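Local coordinates for protein tannase (Fusobacterium nucleatum subsp. nucleatum ATCC 25586, PDB 6YQ4) that acts as a tannase that detoxifies gallotannins, probably by ester hydrolysis on an alpha/beta-hydrolase fold, and binds a magnesium ion, at residues S265-L268 / K269-P273; N312-R316 / E317-I321; D414-I417 / I418-M421; F486-I489 / D490-K494. All coordinates share one frame; numbering follows the deposited sequence.

Contact 1 (S265-L268 / K269-P273); sequences SNKL and KTLFP
Leu271 folds back on the carbonyl of Lys267, one turn earlier in the helix, and brings its CD1 to 3.1 Å from Lys267 O, a tight fit. Chi2 of 53° turns this methyl inward. Lys267 CD comes within 4.4 Å of Leu271 CD1. Thr270 presses on the same oxygen with CB, 3.2 Å from Lys267 O.

Behind these touches the backbone bonding changes pitch. Lys269 N bonds Ser265 O at 3.0 Å, whereas Thr270 N holds Asn266 O only weakly. Leu271 N then divides its hydrogen, bonding to Leu268 O at 3.1 Å and more weakly to Lys267 O. Phe272 N likewise reaches back three residues, to Lys269 O. This tightening leads into Pro273, whose nitrogen carries no hydrogen and cannot bond to the preceding turn: a proline kink within helix 259-279.

Ser265 OG and Asn266 OD1 both bond Asn224, and Ser265 OG also bonds Glu220. Leu268 packs on helix 212-223 and on Phe382 of helix 381-394, while Phe272 meets Trp221 and reaches Ala450 and Ile454 of helix 450-461.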
# COMPACT_ATOMS: atom_id res chain seq x y z
N SER A 265 14.00 -17.36 -12.57
CA SER A 265 13.79 -17.38 -11.14
C SER A 265 15.08 -17.78 -10.41
O SER A 265 15.41 -17.20 -9.38
CB SER A 265 12.63 -18.31 -10.81
OG SER A 265 12.77 -18.90 -9.52
N ASN A 266 15.84 -18.74 -10.94
CA ASN A 266 17.16 -19.03 -10.38
C ASN A 266 18.02 -17.77 -10.31
O ASN A 266 18.60 -17.46 -9.26
CB ASN A 266 17.87 -20.11 -11.21
CG ASN A 266 17.22 -21.48 -11.09
OD1 ASN A 266 16.33 -21.68 -10.27
ND2 ASN A 266 17.67 -22.42 -11.90
N LYS A 267 18.10 -17.02 -11.41
CA LYS A 267 18.97 -15.85 -11.45
C LYS A 267 18.46 -14.75 -10.53
O LYS A 267 19.25 -14.12 -9.83
CB LYS A 267 19.10 -15.36 -12.89
CG LYS A 267 20.24 -14.37 -13.19
CD LYS A 267 21.62 -14.82 -12.68
CE LYS A 267 22.29 -15.83 -13.60
NZ LYS A 267 23.50 -16.43 -12.94
N LEU A 268 17.14 -14.53 -10.50
CA LEU A 268 16.59 -13.49 -9.64
C LEU A 268 16.84 -13.77 -8.16
O LEU A 268 17.11 -12.84 -7.39
CB LEU A 268 15.09 -13.34 -9.88
CG LEU A 268 14.71 -12.53 -11.10
CD1 LEU A 268 13.21 -12.69 -11.44
CD2 LEU A 268 15.10 -11.09 -10.88
N LYS A 269 16.72 -15.04 -7.75
CA LYS A 269 16.98 -15.38 -6.35
C LYS A 269 18.40 -15.00 -5.96
O LYS A 269 18.62 -14.33 -4.95
CB LYS A 269 16.78 -16.88 -6.11
CG LYS A 269 16.98 -17.25 -4.65
CD LYS A 269 17.05 -18.74 -4.44
CE LYS A 269 16.90 -19.09 -2.97
NZ LYS A 269 17.01 -20.57 -2.67
N THR A 270 19.36 -15.42 -6.77
CA THR A 270 20.78 -15.09 -6.67
C THR A 270 21.04 -13.62 -6.34
O THR A 270 22.02 -13.32 -5.65
CB THR A 270 21.44 -15.49 -7.99
OG1 THR A 270 21.70 -16.90 -7.97
CG2 THR A 270 22.72 -14.76 -8.24
N LEU A 271 20.16 -12.71 -6.78
CA LEU A 271 20.35 -11.27 -6.68
C LEU A 271 19.82 -10.65 -5.38
O LEU A 271 20.20 -9.52 -5.06
CB LEU A 271 19.68 -10.57 -7.86
CG LEU A 271 20.53 -10.35 -9.12
CD1 LEU A 271 21.17 -11.64 -9.61
CD2 LEU A 271 19.68 -9.75 -10.20
N PHE A 272 18.95 -11.33 -4.65
CA PHE A 272 18.37 -10.72 -3.45
C PHE A 272 19.37 -10.53 -2.30
O PHE A 272 19.34 -9.47 -1.65
CB PHE A 272 17.18 -11.56 -2.98
CG PHE A 272 16.40 -10.93 -1.85
CD1 PHE A 272 15.77 -9.70 -2.01
CD2 PHE A 272 16.31 -11.59 -0.61
CE1 PHE A 272 15.04 -9.13 -0.95
CE2 PHE A 272 15.59 -11.03 0.44
CZ PHE A 272 14.95 -9.79 0.27
N PRO A 273 20.26 -11.49 -2.00
CA PRO A 273 21.22 -11.27 -0.90
C PRO A 273 22.11 -10.05 -1.09
O PRO A 273 22.43 -9.38 -0.10
CB PRO A 273 22.03 -12.57 -0.88
CG PRO A 273 21.09 -13.60 -1.42
CD PRO A 273 20.37 -12.87 -2.52

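Contact 2 (N312-R316 / E317-I321); sequences NRALR and EGKDI
Glu317, just past the last turn of helix 298-316, lays its side chain back over that turn. Its CB sits 3.5 Å from Ala314 O. With chi1 at -68°, CG is placed beside the backbone nitrogen and comes 3.5 Å from Arg313 O; CD follows over the same carbonyl, and OE2 stays near Arg313 O. At the tip, OE1 lies against the aliphatic part of Arg313, 3.6 Å from its CG. The two chains run side by side in the same direction, yet their charged groups do not meet: Arg313 NE stays 4.9 Å from Glu317 OE1, and the guanidinium and carboxylate planes are turned 57° apart. NH1 of Arg316 lies above one face of the Arg313 guanidinium, offset toward its rim.

The backbone ends the helix in a Schellman motif. Lys319 N reaches back to Ala314 O at 2.9 Å, and Gly318 N bonds Leu315 O inside that loop. Gly318 makes the reversal with a positive phi of 71°, a conformation that favours glycine. Ala314 O also takes Glu317 N, and its two donors approach from opposite faces of the carbonyl plane.

Apolar groups pack across the turn. Ala314 CB meets Lys319 CB at 3.9 Å, and Leu315 CD2 touches Ile321 CD1 at 3.8 Å, the two side chains crossing at about a right angle. Trp472 packs on Ala314 and Ile321, and its NE1 bonds Asp320 O.

The cap therefore rests on main-chain bonds and apolar packing. The opposite charges of Arg313 and Glu317 probably add a modest attraction through space without forming an ion pair.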
# COMPACT_ATOMS: atom_id res chain seq x y z
N ASN A 312 1.27 -19.08 16.11
CA ASN A 312 0.96 -19.23 17.54
C ASN A 312 -0.23 -18.38 17.97
O ASN A 312 -0.98 -18.79 18.87
CB ASN A 312 2.18 -18.88 18.37
CG ASN A 312 3.09 -20.04 18.50
OD1 ASN A 312 2.64 -21.20 18.44
ND2 ASN A 312 4.39 -19.77 18.66
N ARG A 313 -0.42 -17.21 17.36
CA ARG A 313 -1.64 -16.46 17.62
C ARG A 313 -2.85 -17.23 17.12
O ARG A 313 -3.88 -17.30 17.81
CB ARG A 313 -1.56 -15.08 16.97
CG ARG A 313 -2.85 -14.27 17.05
CD ARG A 313 -2.58 -12.79 16.75
NE ARG A 313 -1.85 -12.14 17.85
CZ ARG A 313 -0.57 -11.76 17.80
NH1 ARG A 313 -0.00 -11.19 18.86
NH2 ARG A 313 0.15 -11.94 16.70
N ALA A 314 -2.73 -17.85 15.94
CA ALA A 314 -3.84 -18.62 15.40
C ALA A 314 -4.23 -19.75 16.35
O ALA A 314 -5.42 -19.95 16.64
CB ALA A 314 -3.47 -19.18 14.03
N LEU A 315 -3.24 -20.49 16.85
CA LEU A 315 -3.51 -21.54 17.82
C LEU A 315 -4.27 -21.00 19.03
O LEU A 315 -5.28 -21.58 19.44
CB LEU A 315 -2.19 -22.19 18.26
CG LEU A 315 -1.56 -23.08 17.19
CD1 LEU A 315 -0.24 -23.68 17.68
CD2 LEU A 315 -2.54 -24.17 16.78
N ARG A 316 -3.82 -19.88 19.61
CA ARG A 316 -4.51 -19.32 20.77
C ARG A 316 -5.96 -18.98 20.46
O ARG A 316 -6.80 -18.97 21.37
CB ARG A 316 -3.78 -18.07 21.28
CG ARG A 316 -2.41 -18.35 21.90
CD ARG A 316 -1.90 -17.12 22.64
NE ARG A 316 -1.64 -16.01 21.72
CZ ARG A 316 -0.52 -15.88 21.03
NH1 ARG A 316 -0.34 -14.85 20.21
NH2 ARG A 316 0.44 -16.79 21.17
N GLU A 317 -6.27 -18.73 19.18
CA GLU A 317 -7.62 -18.39 18.74
C GLU A 317 -8.40 -19.59 18.23
O GLU A 317 -9.51 -19.43 17.72
CB GLU A 317 -7.57 -17.32 17.65
CG GLU A 317 -7.09 -15.96 18.11
CD GLU A 317 -6.72 -15.07 16.96
OE1 GLU A 317 -6.42 -13.88 17.17
OE2 GLU A 317 -6.74 -15.58 15.82
N GLY A 318 -7.83 -20.79 18.33
CA GLY A 318 -8.51 -21.96 17.83
C GLY A 318 -8.59 -22.07 16.33
O GLY A 318 -9.44 -22.79 15.81
N LYS A 319 -7.72 -21.37 15.60
CA LYS A 319 -7.77 -21.46 14.14
C LYS A 319 -6.95 -22.65 13.66
O LYS A 319 -6.11 -23.21 14.38
CB LYS A 319 -7.24 -20.18 13.50
CG LYS A 319 -8.13 -18.95 13.73
CD LYS A 319 -7.54 -17.71 13.10
CE LYS A 319 -8.58 -16.60 13.00
NZ LYS A 319 -8.27 -15.67 11.86
N ASP A 320 -7.22 -23.05 12.42
CA ASP A 320 -6.60 -24.22 11.83
C ASP A 320 -5.21 -23.87 11.31
O ASP A 320 -5.05 -22.89 10.57
CB ASP A 320 -7.48 -24.77 10.71
CG ASP A 320 -6.97 -26.07 10.13
OD1 ASP A 320 -6.88 -26.19 8.89
OD2 ASP A 320 -6.65 -26.98 10.91
N ILE A 321 -4.21 -24.64 11.71
CA ILE A 321 -2.89 -24.55 11.09
C ILE A 321 -2.54 -25.80 10.31
O ILE A 321 -1.55 -25.79 9.57
CB ILE A 321 -1.79 -24.24 12.14
CG1 ILE A 321 -1.54 -25.45 13.05
CG2 ILE A 321 -2.14 -23.00 12.96
CD1 ILE A 321 -0.30 -25.30 13.90

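Contact 3 (D414-I417 / I418-M421); sequences DKNI and IKMM
From Asp414, the N-cap of helix 415-420, the backbone bonds run in regular steps across the short helix, with Ile418 N reaching Asp414 O at 3.0 Å, then Lys419 N to Lys415 O and Met420 N to Asn416 O. Asp414 O receives a second hydrogen from Ile417 N, and Met421 N bonds Ile417 O weakly and also turns to Ile418 O, three residues back, as the helix runs out.

The capping bond itself is made by the Asp414 side chain: OD1 accepts from Asn416 N at 3.0 Å, and the N-H comes in from above the carboxylate plane. The same oxygen faces Lys415 NZ in a long ion pair at 3.7 Å. A carboxylate at this end should suit the helix dipole and would probably be stabilised by it.

Further along, Ile418 leans back over the first turn, its CG1 3.5 Å from Asp414 O. Met420 does likewise over Asn416, bending at chi3 (-91°) to bring its methyl against two side chains. One neighbour is Ile417, whose CG1 is 4.0 Å from Met420 CE. Tyr187 of helix 185-191 packs on both Ile417 and Met420, and Met421 turns to Leu171 and Leu174 of helix 167-177.

The other neighbour is Asn416. Its chi1 of 180° carries the amide toward Met420, and chi2 (-131°) turns OD1 to the methyl, 3.2 Å from Met420 CE, while Asn416 O lies 3.1 Å from that methyl.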
# COMPACT_ATOMS: atom_id res chain seq x y z
N ASP A 414 12.50 6.68 -15.82
CA ASP A 414 13.42 7.66 -15.24
C ASP A 414 13.77 7.32 -13.78
O ASP A 414 12.89 7.02 -12.95
CB ASP A 414 12.78 9.05 -15.37
CG ASP A 414 13.54 10.13 -14.61
OD1 ASP A 414 14.69 9.93 -14.17
OD2 ASP A 414 12.95 11.23 -14.47
N LYS A 415 15.06 7.36 -13.46
CA LYS A 415 15.54 6.92 -12.15
C LYS A 415 14.89 7.73 -11.03
O LYS A 415 14.56 7.17 -9.98
CB LYS A 415 17.07 7.03 -12.07
CG LYS A 415 17.86 6.03 -12.96
CD LYS A 415 17.57 6.23 -14.46
CE LYS A 415 18.16 7.54 -14.94
NZ LYS A 415 17.34 8.09 -16.02
N ASN A 416 14.65 9.02 -11.26
CA ASN A 416 14.05 9.90 -10.27
C ASN A 416 12.57 9.60 -10.03
O ASN A 416 12.05 9.90 -8.95
CB ASN A 416 14.26 11.36 -10.70
CG ASN A 416 13.67 12.35 -9.73
OD1 ASN A 416 12.95 13.28 -10.12
ND2 ASN A 416 13.97 12.18 -8.44
N ILE A 417 11.91 8.97 -10.99
CA ILE A 417 10.52 8.58 -10.81
C ILE A 417 10.41 7.22 -10.14
O ILE A 417 9.52 6.98 -9.33
CB ILE A 417 9.80 8.62 -12.18
CG1 ILE A 417 9.78 10.07 -12.69
CG2 ILE A 417 8.39 8.08 -12.05
CD1 ILE A 417 9.00 10.28 -13.96
N ILE A 418 11.32 6.30 -10.46
CA ILE A 418 11.41 5.08 -9.67
C ILE A 418 11.62 5.42 -8.20
O ILE A 418 10.97 4.85 -7.31
CB ILE A 418 12.52 4.16 -10.22
CG1 ILE A 418 12.25 3.84 -11.69
CG2 ILE A 418 12.61 2.89 -9.40
CD1 ILE A 418 13.25 2.89 -12.33
N LYS A 419 12.50 6.39 -7.93
CA LYS A 419 12.77 6.81 -6.55
C LYS A 419 11.51 7.34 -5.88
O LYS A 419 11.15 6.91 -4.77
CB LYS A 419 13.85 7.87 -6.52
CG LYS A 419 14.15 8.31 -5.11
CD LYS A 419 14.94 9.63 -5.03
CE LYS A 419 14.80 10.24 -3.63
NZ LYS A 419 15.75 11.33 -3.38
N MET A 420 10.81 8.26 -6.55
CA MET A 420 9.65 8.92 -5.95
C MET A 420 8.52 7.97 -5.61
O MET A 420 7.59 8.38 -4.89
CB MET A 420 9.11 10.00 -6.88
CG MET A 420 9.86 11.32 -6.78
SD MET A 420 9.10 12.55 -7.87
CE MET A 420 10.08 12.25 -9.31
N MET A 421 8.54 6.73 -6.11
CA MET A 421 7.49 5.76 -5.79
C MET A 421 7.90 4.83 -4.67
O MET A 421 7.08 3.98 -4.28
CB MET A 421 7.10 4.92 -7.02
CG MET A 421 6.53 5.70 -8.18
SD MET A 421 5.11 6.69 -7.68
CE MET A 421 4.05 5.49 -6.82

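Contact 4 (F486-I489 / D490-K494); sequences FNWI and DNVVK
Val492 N bonds Trp488 O at 2.8 Å, one rung in the ladder of alpha-helical bonds along helix 482-493, the last helix of this alpha/beta-hydrolase-like chain. Val493 N to Ile489 O is equally short, and Asp490 N and Asn491 N continue the pattern to Phe486 O and Asn487 O.

On the side facing strand 435-439, Trp488 and Val492 form a CH-pi contact. The indole leaves the helix with CG anti to the backbone nitrogen (chi1 178°), and CG2 of Val492 settles over one face of it. That methyl is 3.6 Å from the centroid of the five-membered ring and 21° off the ring normal, so it lies over the face, though off-centre toward the rim of the indole. It is displaced toward the NE1-CE2 bond, 3.5 Å from Trp488 CE2. Tyr435 of the strand packs on both residues, and Arg437 touches Trp488.

Asp490 folds against the preceding turn, its CB 3.3 Å from Phe486 O; its OD1 is hydrogen-bonded to Tyr109 OH and weakly to Tyr66 OH, which probably favours the charged carboxylate. Tyr109 also meets the ring of Phe486 edge-to-face. The contact thereby ties the helix to the central sheet and its loops. The bound magnesium ion is about 13 Å from the side chain of Val493.

Ile489 and Val493 finish the packing along another side of the helix. Their CG2 methyls meet at 4.0 Å, and Val493 CG2 presses on Ile489 O at 3.1 Å.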
# COMPACT_ATOMS: atom_id res chain seq x y z
N PHE A 486 -8.92 0.62 14.52
CA PHE A 486 -9.28 1.86 15.19
C PHE A 486 -8.94 1.83 16.68
O PHE A 486 -8.88 2.89 17.32
CB PHE A 486 -10.76 2.18 14.92
CG PHE A 486 -10.99 2.79 13.53
CD1 PHE A 486 -10.90 4.16 13.33
CD2 PHE A 486 -11.26 1.98 12.43
CE1 PHE A 486 -11.09 4.72 12.08
CE2 PHE A 486 -11.45 2.53 11.17
CZ PHE A 486 -11.36 3.90 10.99
N ASN A 487 -8.68 0.65 17.24
CA ASN A 487 -8.05 0.59 18.54
C ASN A 487 -6.63 1.16 18.47
O ASN A 487 -6.24 1.99 19.30
CB ASN A 487 -8.04 -0.85 19.05
CG ASN A 487 -9.42 -1.31 19.52
OD1 ASN A 487 -10.26 -0.51 19.95
ND2 ASN A 487 -9.66 -2.62 19.45
N TRP A 488 -5.86 0.75 17.45
CA TRP A 488 -4.51 1.26 17.24
C TRP A 488 -4.51 2.77 17.02
O TRP A 488 -3.69 3.48 17.60
CB TRP A 488 -3.87 0.54 16.06
CG TRP A 488 -2.50 1.02 15.73
CD1 TRP A 488 -1.34 0.67 16.36
CD2 TRP A 488 -2.13 1.93 14.69
NE1 TRP A 488 -0.27 1.30 15.78
CE2 TRP A 488 -0.73 2.09 14.76
CE3 TRP A 488 -2.84 2.64 13.72
CZ2 TRP A 488 -0.02 2.93 13.89
CZ3 TRP A 488 -2.14 3.45 12.85
CH2 TRP A 488 -0.74 3.59 12.94
N ILE A 489 -5.44 3.27 16.20
CA ILE A 489 -5.47 4.71 15.91
C ILE A 489 -5.81 5.49 17.17
O ILE A 489 -5.17 6.50 17.49
CB ILE A 489 -6.48 5.03 14.79
CG1 ILE A 489 -6.12 4.36 13.48
CG2 ILE A 489 -6.60 6.54 14.59
CD1 ILE A 489 -7.12 4.66 12.39
N ASP A 490 -6.84 5.05 17.89
CA ASP A 490 -7.17 5.67 19.18
C ASP A 490 -5.96 5.72 20.11
O ASP A 490 -5.67 6.75 20.72
CB ASP A 490 -8.33 4.93 19.86
CG ASP A 490 -9.70 5.42 19.41
OD1 ASP A 490 -9.81 5.98 18.30
OD2 ASP A 490 -10.68 5.24 20.17
N ASN A 491 -5.23 4.60 20.21
CA ASN A 491 -4.08 4.54 21.09
C ASN A 491 -2.97 5.46 20.61
O ASN A 491 -2.37 6.20 21.40
CB ASN A 491 -3.55 3.12 21.21
CG ASN A 491 -2.37 3.03 22.13
OD1 ASN A 491 -2.51 3.25 23.33
ND2 ASN A 491 -1.19 2.74 21.59
N VAL A 492 -2.68 5.42 19.31
CA VAL A 492 -1.63 6.23 18.72
C VAL A 492 -1.95 7.72 18.83
O VAL A 492 -1.05 8.55 19.04
CB VAL A 492 -1.45 5.72 17.28
CG1 VAL A 492 -0.90 6.77 16.37
CG2 VAL A 492 -0.60 4.45 17.29
N VAL A 493 -3.23 8.09 18.74
CA VAL A 493 -3.63 9.49 18.85
C VAL A 493 -3.51 9.99 20.28
O VAL A 493 -3.37 11.20 20.51
CB VAL A 493 -5.06 9.63 18.30
CG1 VAL A 493 -5.71 10.92 18.76
CG2 VAL A 493 -5.05 9.55 16.77
N LYS A 494 -3.59 9.08 21.26
CA LYS A 494 -3.17 9.24 22.67
C LYS A 494 -4.32 9.56 23.58
O LYS A 494 -4.12 10.27 24.57
CB LYS A 494 -2.10 10.33 22.86
CG LYS A 494 -0.67 9.82 22.82
CD LYS A 494 -0.49 8.56 23.64
CE LYS A 494 0.84 7.89 23.32
NZ LYS A 494 0.94 7.39 21.91

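In the fold
Followed from the N terminus, the four contacts come in series: each joins neighbouring turns or a helix end, so none closes a long loop, and none nests in or crosses another. Contact 1 lies on helix 259-279, which packs on helices 212-223, 381-394 and 450-461; contact 2 ends the next helix, 298-316, and leads toward strand 328-330. Contact 3 forms the short helix 415-420, packed against helices 167-177 and 185-191, while contact 4 belongs to the last helix, beside strand 435-439 of the nine-stranded sheet. Contacts 2 and 3, with centres about 42 Å apart, lie on opposite sides of the chain's centre, as do contacts 1 and 4, and contacts 3 and 4. No two touch.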